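Local structure of cellulose hydrolase (Bacillus licheniformis, 4YZT) at residues Val55-Phe60 with Leu105-Tyr110; Pro33-Gly38 with Arg316-Pro321; Asp343-Lys348 with Leu521-Val526. The protein is a tri-modular family 5 endo-beta-1,4-glucanase that hydrolyses cellulose and binds cellotetraose in its catalytic cleft. One frame throughout, in Å; residues are numbered along the deposited sequence.

How the contacts relate
From the N terminus, the chain enters the first barrel strand, 34-36, and contact 2 opens there. Residues 55-60 and 105-110 then pair as contact 1, which joins the start of helix 57-66 to the loop after helix 91-105. Contact 2 closes only at 316-321, past the last barrel strand, so contact 1 is nested within its loop. The two touch: Val55 and Phe60 pack on Leu37, and His58 on Arg316. Contact 3 follows in series. It opens in the X2 module at 343-348 and closes at the 521-526 turn near the C terminus, its centre about 28 Å from that of contact 2, tying two accessory modules together.

Contact 1: Val55-Phe60 with Leu105-Tyr110; sequences VREHTF and LEREFY
Glu57 OE2 accepts two hydrogen bonds, one from Arg107 NH2 at 2.9 Å and one from a water. The bond to the arginine is a nearly straight salt bridge, with an N-H...O angle of 165°. OE2 lies close to the guanidinium plane, while NH2 approaches on the anti side of the carboxylate, tilted out of the carboxylate plane. The two planes stand 88° apart, so this is a single-pronged bridge and not a flat bidentate one. Glu57 gets there by an extended chain with CG anti to the backbone N (chi1 -172°). The rest of the guanidinium is engaged too: NE forms a salt bridge with Asp61 and NH1 bonds to the carbonyl of Trp103, which together fix its rotation. Below the charged end, Arg107 CD rests against Phe60 CB at 3.5 Å. A leucine in place of Arg107 would probably leave Glu57 and Asp61 without this countercharge and the Trp103 carbonyl without this donor.

The aromatic part is looser. Phe109 turns its ring edge to the Phe60 carbonyl, with CE2 3.6 Å from Phe60 O and the oxygen in the ring plane. The two rings themselves approach only to 4.4 Å, Phe60 CD1 to Phe109 CE2. Phe60 also packs on Val100 and Ala104 of helix 91-105, while Phe109 reaches Ile63 and Arg64. A type I turn from Leu105 to Glu108 carries Arg107 and leads toward strand 110-114. The pattern is that of neighbouring helices in a (beta/alpha)8 barrel, where an alpha-to-beta loop packs on the adjacent helix of the outer layer.

Contact 2: Pro33-Gly38 with Arg316-Pro321; sequences PGWNLG and RQWRDP
Trp35 and Trp318 meet through a small patch, and the indole of Trp35 can be followed outward from its CB. That CB points toward 316-321, and CG stands anti to the backbone N (chi1 173°), which carries the five-membered ring forward to its partner. CD1 is the first atom to touch, 4.0 Å from Trp318 CH2. NE1 comes next and lies slightly closer to the same atom, 3.9 Å from Trp318 CH2. Its N-H is used by Asp305 OD2, so the approach to Trp318 is apolar packing beside an occupied donor. Farther round, the six-membered ring turns away from Trp318 and presents one face to its own chain, with Trp35 CZ3 3.9 Å from Leu37 N.

From the other side, Trp318 contributes the far corner of its benzo ring. The five-membered ring of Trp35 and the six-membered ring of Trp318 have centroids 5.7 Å apart and planes inclined at 73°, a relation that is oblique. The small buried area, 64 Å², fits a contact made by one corner atom of Trp318, CH2, against the CD1-NE1 bond of Trp35, across backbones whose nearest CA atoms are 12.9 Å apart.

Both indoles also lie on Ile63 of helix 57-66, and Trp318 touches Ala66 and forms a cation-pi contact with Lys324 of helix 321-330. The pair thus joins strand 34-36, flanked in the barrel by 70-73 and 299-303, to the short hairpin 311-312/317-318 that precedes helix 321-330.

Contact 3: Asp343-Lys348 with Leu521-Val526; sequences DLFIKK and LWPKGV
Pro523 lies over one face of the Phe345 ring in a CH-pi contact: its CD is 3.9 Å from the ring centroid and 25° off the ring normal. The closest pair is Phe345 CD1 to Pro523 CD at 3.6 Å. Nearer the backbone, Pro523 CB sits 3.8 Å from Phe345 CG, so the proline ring covers the root of the aromatic as well as its face.

Apolar packing continues toward the tip of the ring, on the side Pro523 covers, where Phe345 CZ meets Trp522 CB at 3.8 Å. Trp522 touches here through its CB, and its indole leads off toward Asn278 and Glu279 of the catalytic barrel. Phe345 belongs to strand 338-347 of the X2 module, an E-set-type beta domain, whereas Trp522 ends a strand of the C-terminal module; the contact is therefore an interface between modules, at the surface.

Backbone geometry presents the proline. A cis peptide bond joins Trp522 to Pro523, and a type II turn runs on to Val526, with Gly525 at a positive phi. Val526 N donates to Pro523 O, and Leu521 N to Val526 O, at 2.8 Å.

Beside this contact, a salt bridge from Asp343 to Lys280 gives strand 338-347 a second tie, to the barrel domain.

Contact 1: Val55-Phe60 with Leu105-Tyr110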
loop_
_atom_site.group_PDB
_atom_site.type_symbol
_atom_site.label_atom_id
_atom_site.label_comp_id
_atom_site.label_asym_id
_atom_site.label_seq_id
_atom_site.Cartn_x
_atom_site.Cartn_y
_atom_site.Cartn_z
ATOM N N VAL A 55 -17.684 -3.312 -7.884
ATOM C CA VAL A 55 -16.850 -2.607 -8.848
ATOM C C VAL A 55 -17.633 -2.310 -10.122
ATOM O O VAL A 55 -18.406 -3.140 -10.606
ATOM C CB VAL A 55 -15.553 -3.407 -9.180
ATOM C CG1 VAL A 55 -15.890 -4.780 -9.754
ATOM C CG2 VAL A 55 -14.654 -2.609 -10.131
ATOM N N ARG A 56 -17.465 -1.093 -10.631
ATOM C CA ARG A 56 -18.046 -0.709 -11.905
ATOM C C ARG A 56 -17.103 -1.110 -13.030
ATOM O O ARG A 56 -15.889 -1.088 -12.851
ATOM C CB ARG A 56 -18.311 0.798 -11.949
ATOM C CG ARG A 56 -18.970 1.339 -10.696
ATOM C CD ARG A 56 -20.481 1.260 -10.775
ATOM N NE ARG A 56 -20.986 1.807 -12.032
ATOM C CZ ARG A 56 -20.997 3.106 -12.331
ATOM N NH1 ARG A 56 -20.517 3.999 -11.468
ATOM N NH2 ARG A 56 -21.479 3.512 -13.500
ATOM N N GLU A 57 -17.659 -1.480 -14.179
ATOM C CA GLU A 57 -16.832 -1.861 -15.318
ATOM C C GLU A 57 -15.791 -0.780 -15.655
ATOM O O GLU A 57 -14.646 -1.101 -15.973
ATOM C CB GLU A 57 -17.704 -2.159 -16.547
ATOM C CG GLU A 57 -16.929 -2.748 -17.721
ATOM C CD GLU A 57 -17.788 -2.956 -18.961
ATOM O OE1 GLU A 57 -19.032 -2.881 -18.863
ATOM O OE2 GLU A 57 -17.214 -3.193 -20.039
ATOM N N HIS A 58 -16.165 0.494 -15.539
ATOM C CA HIS A 58 -15.289 1.562 -16.008
ATOM C C HIS A 58 -14.056 1.736 -15.129
ATOM O O HIS A 58 -13.083 2.369 -15.537
ATOM C CB HIS A 58 -16.049 2.896 -16.126
ATOM C CG HIS A 58 -16.517 3.465 -14.822
ATOM N ND1 HIS A 58 -17.846 3.698 -14.553
ATOM C CD2 HIS A 58 -15.833 3.874 -13.725
ATOM C CE1 HIS A 58 -17.966 4.210 -13.339
ATOM N NE2 HIS A 58 -16.761 4.319 -12.813
ATOM N N THR A 59 -14.072 1.146 -13.938
ATOM C CA THR A 59 -12.892 1.184 -13.092
ATOM C C THR A 59 -11.732 0.466 -13.789
ATOM O O THR A 59 -10.577 0.897 -13.689
ATOM C CB THR A 59 -13.194 0.578 -11.707
ATOM O OG1 THR A 59 -14.140 1.426 -11.035
ATOM C CG2 THR A 59 -11.941 0.468 -10.864
ATOM N N PHE A 60 -12.026 -0.599 -14.538
ATOM C CA PHE A 60 -10.960 -1.298 -15.254
ATOM C C PHE A 60 -10.417 -0.469 -16.417
ATOM O O PHE A 60 -9.228 -0.540 -16.737
ATOM C CB PHE A 60 -11.444 -2.673 -15.720
ATOM C CG PHE A 60 -11.623 -3.640 -14.582
ATOM C CD1 PHE A 60 -10.520 -4.222 -13.988
ATOM C CD2 PHE A 60 -12.891 -3.910 -14.061
ATOM C CE1 PHE A 60 -10.651 -5.087 -12.900
ATOM C CE2 PHE A 60 -13.035 -4.786 -12.974
ATOM C CZ PHE A 60 -11.915 -5.376 -12.400
ATOM N N LEU A 105 -10.009 -9.143 -18.297
ATOM C CA LEU A 105 -9.354 -9.839 -19.402
ATOM C C LEU A 105 -9.615 -9.153 -20.736
ATOM O O LEU A 105 -8.745 -9.119 -21.617
ATOM C CB LEU A 105 -9.819 -11.293 -19.480
ATOM C CG LEU A 105 -9.281 -12.223 -18.400
ATOM C CD1 LEU A 105 -10.032 -13.553 -18.469
ATOM C CD2 LEU A 105 -7.789 -12.442 -18.602
ATOM N N GLU A 106 -10.808 -8.603 -20.911
ATOM C CA GLU A 106 -11.145 -7.970 -22.176
ATOM C C GLU A 106 -10.385 -6.657 -22.369
ATOM O O GLU A 106 -10.349 -6.106 -23.468
ATOM C CB GLU A 106 -12.655 -7.753 -22.267
ATOM C CG GLU A 106 -13.404 -9.068 -22.395
ATOM C CD GLU A 106 -14.895 -8.938 -22.195
ATOM O OE1 GLU A 106 -15.382 -7.800 -22.011
ATOM O OE2 GLU A 106 -15.578 -9.982 -22.235
ATOM N N ARG A 107 -9.770 -6.161 -21.301
ATOM C CA ARG A 107 -8.921 -4.971 -21.384
ATOM C C ARG A 107 -7.454 -5.362 -21.553
ATOM O O ARG A 107 -6.556 -4.534 -21.395
ATOM C CB ARG A 107 -9.122 -4.086 -20.152
ATOM C CG ARG A 107 -10.307 -3.171 -20.359
ATOM C CD ARG A 107 -11.234 -3.091 -19.191
ATOM N NE ARG A 107 -12.401 -2.292 -19.553
ATOM C CZ ARG A 107 -13.621 -2.787 -19.738
ATOM N NH1 ARG A 107 -13.850 -4.090 -19.570
ATOM N NH2 ARG A 107 -14.612 -1.973 -20.078
ATOM N N GLU A 108 -7.249 -6.633 -21.898
ATOM C CA GLU A 108 -5.940 -7.214 -22.192
ATOM C C GLU A 108 -4.992 -7.269 -20.999
ATOM O O GLU A 108 -3.802 -7.527 -21.173
ATOM C CB GLU A 108 -5.268 -6.457 -23.340
ATOM C CG GLU A 108 -6.107 -6.406 -24.582
ATOM C CD GLU A 108 -5.735 -7.507 -25.544
ATOM O OE1 GLU A 108 -5.743 -8.684 -25.135
ATOM O OE2 GLU A 108 -5.411 -7.172 -26.707
ATOM N N PHE A 109 -5.507 -7.036 -19.791
ATOM C CA PHE A 109 -4.715 -7.267 -18.578
ATOM C C PHE A 109 -4.279 -8.725 -18.439
ATOM O O PHE A 109 -4.995 -9.656 -18.850
ATOM C CB PHE A 109 -5.513 -6.903 -17.315
ATOM C CG PHE A 109 -5.763 -5.430 -17.133
ATOM C CD1 PHE A 109 -4.704 -4.538 -16.980
ATOM C CD2 PHE A 109 -7.056 -4.939 -17.051
ATOM C CE1 PHE A 109 -4.941 -3.176 -16.786
ATOM C CE2 PHE A 109 -7.295 -3.584 -16.858
ATOM C CZ PHE A 109 -6.238 -2.698 -16.731
ATOM N N TYR A 110 -3.126 -8.938 -17.824
ATOM C CA TYR A 110 -2.880 -10.236 -17.217
ATOM C C TYR A 110 -3.601 -10.179 -15.879
ATOM O O TYR A 110 -3.573 -9.151 -15.207
ATOM C CB TYR A 110 -1.393 -10.520 -17.060
ATOM C CG TYR A 110 -0.754 -10.949 -18.356
ATOM C CD1 TYR A 110 -0.488 -10.020 -19.353
ATOM C CD2 TYR A 110 -0.435 -12.280 -18.593
ATOM C CE1 TYR A 110 0.090 -10.392 -20.544
ATOM C CE2 TYR A 110 0.146 -12.665 -19.793
ATOM C CZ TYR A 110 0.401 -11.713 -20.758
ATOM O OH TYR A 110 0.971 -12.078 -21.951
HETATM O O HOH W 1 -17.775 -5.578 -21.598
#

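Contact 2: Pro33-Gly38 with Arg316-Pro321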
loop_
_atom_site.group_PDB
_atom_site.type_symbol
_atom_site.label_atom_id
_atom_site.label_comp_id
_atom_site.label_asym_id
_atom_site.label_seq_id
_atom_site.Cartn_x
_atom_site.Cartn_y
_atom_site.Cartn_z
ATOM N N PRO A 33 3.849 -3.025 -14.331
ATOM C CA PRO A 33 3.379 -3.105 -12.940
ATOM C C PRO A 33 1.939 -3.585 -12.790
ATOM O O PRO A 33 1.120 -3.403 -13.689
ATOM C CB PRO A 33 3.485 -1.656 -12.463
ATOM C CG PRO A 33 3.131 -0.859 -13.671
ATOM C CD PRO A 33 3.652 -1.668 -14.876
ATOM N N GLY A 34 1.619 -4.137 -11.625
ATOM C CA GLY A 34 0.278 -4.635 -11.364
ATOM C C GLY A 34 -0.453 -3.815 -10.308
ATOM O O GLY A 34 0.155 -3.000 -9.604
ATOM N N TRP A 35 -1.760 -4.047 -10.193
ATOM C CA TRP A 35 -2.601 -3.336 -9.225
ATOM C C TRP A 35 -3.678 -4.256 -8.661
ATOM O O TRP A 35 -4.262 -5.050 -9.403
ATOM C CB TRP A 35 -3.229 -2.128 -9.913
ATOM C CG TRP A 35 -4.254 -1.348 -9.149
ATOM C CD1 TRP A 35 -4.028 -0.262 -8.335
ATOM C CD2 TRP A 35 -5.681 -1.512 -9.207
ATOM N NE1 TRP A 35 -5.228 0.233 -7.864
ATOM C CE2 TRP A 35 -6.253 -0.516 -8.384
ATOM C CE3 TRP A 35 -6.525 -2.420 -9.851
ATOM C CZ2 TRP A 35 -7.630 -0.394 -8.205
ATOM C CZ3 TRP A 35 -7.896 -2.308 -9.655
ATOM C CH2 TRP A 35 -8.432 -1.310 -8.834
ATOM N N ASN A 36 -3.939 -4.157 -7.359
ATOM C CA ASN A 36 -4.958 -4.985 -6.698
ATOM C C ASN A 36 -6.314 -4.307 -6.605
ATOM O O ASN A 36 -6.389 -3.132 -6.234
ATOM C CB ASN A 36 -4.525 -5.353 -5.268
ATOM C CG ASN A 36 -3.536 -6.499 -5.220
ATOM O OD1 ASN A 36 -3.920 -7.661 -5.003
ATOM N ND2 ASN A 36 -2.249 -6.176 -5.352
ATOM N N LEU A 37 -7.377 -5.052 -6.914
ATOM C CA LEU A 37 -8.742 -4.589 -6.658
ATOM C C LEU A 37 -9.106 -4.954 -5.222
ATOM O O LEU A 37 -9.900 -5.866 -4.980
ATOM C CB LEU A 37 -9.748 -5.213 -7.641
ATOM C CG LEU A 37 -11.203 -4.718 -7.584
ATOM C CD1 LEU A 37 -11.381 -3.308 -8.166
ATOM C CD2 LEU A 37 -12.130 -5.700 -8.293
ATOM N N GLY A 38 -8.509 -4.252 -4.266
ATOM C CA GLY A 38 -8.638 -4.627 -2.863
ATOM C C GLY A 38 -9.998 -4.319 -2.251
ATOM O O GLY A 38 -10.734 -3.465 -2.753
ATOM N N ARG A 316 -12.733 8.894 -9.772
ATOM C CA ARG A 316 -11.972 8.400 -10.913
ATOM C C ARG A 316 -10.665 9.174 -11.070
ATOM O O ARG A 316 -10.282 9.563 -12.174
ATOM C CB ARG A 316 -12.809 8.468 -12.184
ATOM C CG ARG A 316 -14.177 7.807 -12.022
ATOM C CD ARG A 316 -14.952 7.756 -13.325
ATOM N NE ARG A 316 -14.268 6.975 -14.352
ATOM C CZ ARG A 316 -14.774 6.738 -15.556
ATOM N NH1 ARG A 316 -15.965 7.226 -15.876
ATOM N NH2 ARG A 316 -14.093 6.022 -16.438
ATOM N N GLN A 317 -9.988 9.383 -9.945
ATOM C CA GLN A 317 -8.719 10.096 -9.904
ATOM C C GLN A 317 -7.812 9.476 -8.848
ATOM O O GLN A 317 -8.286 8.874 -7.889
ATOM C CB GLN A 317 -8.938 11.582 -9.611
ATOM C CG GLN A 317 -9.606 12.337 -10.748
ATOM C CD GLN A 317 -10.099 13.710 -10.332
ATOM O OE1 GLN A 317 -10.022 14.079 -9.160
ATOM N NE2 GLN A 317 -10.614 14.473 -11.293
ATOM N N TRP A 318 -6.507 9.629 -9.019
ATOM C CA TRP A 318 -5.553 9.134 -8.035
ATOM C C TRP A 318 -5.310 10.167 -6.937
ATOM O O TRP A 318 -5.109 11.335 -7.233
ATOM C CB TRP A 318 -4.247 8.768 -8.733
ATOM C CG TRP A 318 -4.446 7.630 -9.683
ATOM C CD1 TRP A 318 -4.941 7.695 -10.951
ATOM C CD2 TRP A 318 -4.197 6.250 -9.419
ATOM N NE1 TRP A 318 -5.003 6.439 -11.501
ATOM C CE2 TRP A 318 -4.542 5.532 -10.585
ATOM C CE3 TRP A 318 -3.712 5.545 -8.307
ATOM C CZ2 TRP A 318 -4.414 4.146 -10.675
ATOM C CZ3 TRP A 318 -3.571 4.173 -8.408
ATOM C CH2 TRP A 318 -3.934 3.489 -9.576
ATOM N N ARG A 319 -5.339 9.736 -5.675
ATOM C CA ARG A 319 -5.178 10.660 -4.547
ATOM C C ARG A 319 -3.764 11.247 -4.490
ATOM O O ARG A 319 -3.549 12.345 -3.978
ATOM C CB ARG A 319 -5.506 9.951 -3.225
ATOM C CG ARG A 319 -6.980 9.593 -3.060
ATOM C CD ARG A 319 -7.222 8.807 -1.775
ATOM N NE ARG A 319 -8.631 8.455 -1.603
ATOM C CZ ARG A 319 -9.176 7.321 -2.042
ATOM N NH1 ARG A 319 -8.433 6.420 -2.676
ATOM N NH2 ARG A 319 -10.466 7.086 -1.836
ATOM N N ASP A 320 -2.804 10.491 -5.006
ATOM C CA ASP A 320 -1.421 10.942 -5.139
ATOM C C ASP A 320 -0.975 10.568 -6.546
ATOM O O ASP A 320 -0.542 9.445 -6.782
ATOM C CB ASP A 320 -0.523 10.290 -4.077
ATOM C CG ASP A 320 0.923 10.775 -4.134
ATOM O OD1 ASP A 320 1.301 11.443 -5.116
ATOM O OD2 ASP A 320 1.685 10.478 -3.188
ATOM N N PRO A 321 -1.115 11.493 -7.496
ATOM C CA PRO A 321 -0.848 11.132 -8.888
ATOM C C PRO A 321 0.630 10.876 -9.145
ATOM O O PRO A 321 0.970 10.099 -10.037
ATOM C CB PRO A 321 -1.317 12.360 -9.665
ATOM C CG PRO A 321 -2.240 13.056 -8.747
ATOM C CD PRO A 321 -1.727 12.831 -7.386
#

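Contact 3: Asp343-Lys348 with Leu521-Val526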
loop_
_atom_site.group_PDB
_atom_site.type_symbol
_atom_site.label_atom_id
_atom_site.label_comp_id
_atom_site.label_asym_id
_atom_site.label_seq_id
_atom_site.Cartn_x
_atom_site.Cartn_y
_atom_site.Cartn_z
ATOM N N ASP A 343 7.331 18.862 -0.048
ATOM C CA ASP A 343 6.436 19.858 0.532
ATOM C C ASP A 343 7.255 20.980 1.143
ATOM O O ASP A 343 8.028 20.756 2.078
ATOM C CB ASP A 343 5.537 19.233 1.596
ATOM C CG ASP A 343 4.284 18.602 1.018
ATOM O OD1 ASP A 343 3.741 19.117 0.015
ATOM O OD2 ASP A 343 3.828 17.587 1.585
ATOM N N LEU A 344 7.091 22.191 0.624
ATOM C CA LEU A 344 7.814 23.327 1.170
ATOM C C LEU A 344 6.891 24.163 2.064
ATOM O O LEU A 344 5.936 24.766 1.577
ATOM C CB LEU A 344 8.398 24.174 0.042
ATOM C CG LEU A 344 9.150 25.423 0.491
ATOM C CD1 LEU A 344 10.309 24.995 1.383
ATOM C CD2 LEU A 344 9.643 26.209 -0.714
ATOM N N PHE A 345 7.182 24.179 3.367
ATOM C CA PHE A 345 6.400 24.931 4.348
ATOM C C PHE A 345 7.015 26.304 4.629
ATOM O O PHE A 345 8.175 26.406 5.027
ATOM C CB PHE A 345 6.284 24.151 5.666
ATOM C CG PHE A 345 5.428 22.919 5.581
ATOM C CD1 PHE A 345 4.064 22.983 5.846
ATOM C CD2 PHE A 345 5.981 21.694 5.246
ATOM C CE1 PHE A 345 3.272 21.832 5.780
ATOM C CE2 PHE A 345 5.193 20.551 5.174
ATOM C CZ PHE A 345 3.846 20.620 5.447
ATOM N N ILE A 346 6.240 27.359 4.414
ATOM C CA ILE A 346 6.691 28.714 4.708
ATOM C C ILE A 346 5.755 29.317 5.758
ATOM O O ILE A 346 4.537 29.327 5.576
ATOM C CB ILE A 346 6.728 29.591 3.419
ATOM C CG1 ILE A 346 7.832 29.094 2.482
ATOM C CG2 ILE A 346 6.952 31.062 3.757
ATOM C CD1 ILE A 346 7.722 29.623 1.088
ATOM N N LYS A 347 6.313 29.806 6.860
ATOM C CA LYS A 347 5.473 30.330 7.925
ATOM C C LYS A 347 5.049 31.756 7.621
ATOM O O LYS A 347 5.850 32.567 7.146
ATOM C CB LYS A 347 6.196 30.278 9.268
ATOM C CG LYS A 347 5.335 30.691 10.452
ATOM C CD LYS A 347 5.979 30.270 11.751
ATOM C CE LYS A 347 5.127 30.651 12.951
ATOM N NZ LYS A 347 5.779 30.248 14.221
ATOM N N LYS A 348 3.778 32.045 7.890
ATOM C CA LYS A 348 3.227 33.375 7.722
ATOM C C LYS A 348 4.087 34.389 8.456
ATOM O O LYS A 348 4.340 34.245 9.649
ATOM C CB LYS A 348 1.787 33.418 8.248
ATOM C CG LYS A 348 0.946 34.569 7.740
ATOM C CD LYS A 348 -0.530 34.201 7.829
ATOM C CE LYS A 348 -1.430 35.358 7.440
ATOM N NZ LYS A 348 -2.867 34.978 7.571
ATOM N N LEU A 521 2.975 17.510 14.179
ATOM C CA LEU A 521 2.530 17.935 12.865
ATOM C C LEU A 521 3.670 18.072 11.863
ATOM O O LEU A 521 4.845 18.053 12.230
ATOM C CB LEU A 521 1.790 19.276 12.986
ATOM C CG LEU A 521 0.650 19.258 14.001
ATOM C CD1 LEU A 521 0.194 20.677 14.375
ATOM C CD2 LEU A 521 -0.511 18.465 13.436
ATOM N N TRP A 522 3.297 18.218 10.595
ATOM C CA TRP A 522 4.186 18.746 9.560
ATOM C C TRP A 522 3.877 20.239 9.424
ATOM O O TRP A 522 2.715 20.599 9.350
ATOM C CB TRP A 522 3.963 18.037 8.224
ATOM C CG TRP A 522 4.174 16.525 8.233
ATOM C CD1 TRP A 522 3.236 15.560 7.975
ATOM C CD2 TRP A 522 5.405 15.830 8.481
ATOM N NE1 TRP A 522 3.814 14.307 8.057
ATOM C CE2 TRP A 522 5.139 14.450 8.366
ATOM C CE3 TRP A 522 6.706 16.244 8.793
ATOM C CZ2 TRP A 522 6.125 13.483 8.559
ATOM C CZ3 TRP A 522 7.684 15.280 8.985
ATOM C CH2 TRP A 522 7.386 13.916 8.866
ATOM N N PRO A 523 4.903 21.113 9.371
ATOM C CA PRO A 523 6.341 20.830 9.352
ATOM C C PRO A 523 6.879 20.326 10.685
ATOM O O PRO A 523 6.352 20.683 11.747
ATOM C CB PRO A 523 6.960 22.184 9.008
ATOM C CG PRO A 523 5.994 23.180 9.555
ATOM C CD PRO A 523 4.631 22.561 9.359
ATOM N N LYS A 524 7.923 19.507 10.595
ATOM C CA LYS A 524 8.621 18.934 11.746
ATOM C C LYS A 524 8.895 19.969 12.821
ATOM O O LYS A 524 9.474 21.012 12.548
ATOM C CB LYS A 524 9.944 18.309 11.291
ATOM C CG LYS A 524 10.760 17.638 12.389
ATOM C CD LYS A 524 10.045 16.407 12.912
ATOM C CE LYS A 524 10.936 15.606 13.853
ATOM N NZ LYS A 524 10.185 14.474 14.461
ATOM N N GLY A 525 8.470 19.676 14.045
ATOM C CA GLY A 525 8.717 20.566 15.156
ATOM C C GLY A 525 7.499 21.375 15.570
ATOM O O GLY A 525 7.484 21.965 16.653
ATOM N N VAL A 526 6.478 21.420 14.716
ATOM C CA VAL A 526 5.204 22.024 15.116
ATOM C C VAL A 526 4.307 20.933 15.708
ATOM O O VAL A 526 4.236 19.812 15.193
ATOM C CB VAL A 526 4.491 22.720 13.933
ATOM C CG1 VAL A 526 3.145 23.298 14.369
ATOM C CG2 VAL A 526 5.360 23.833 13.361
#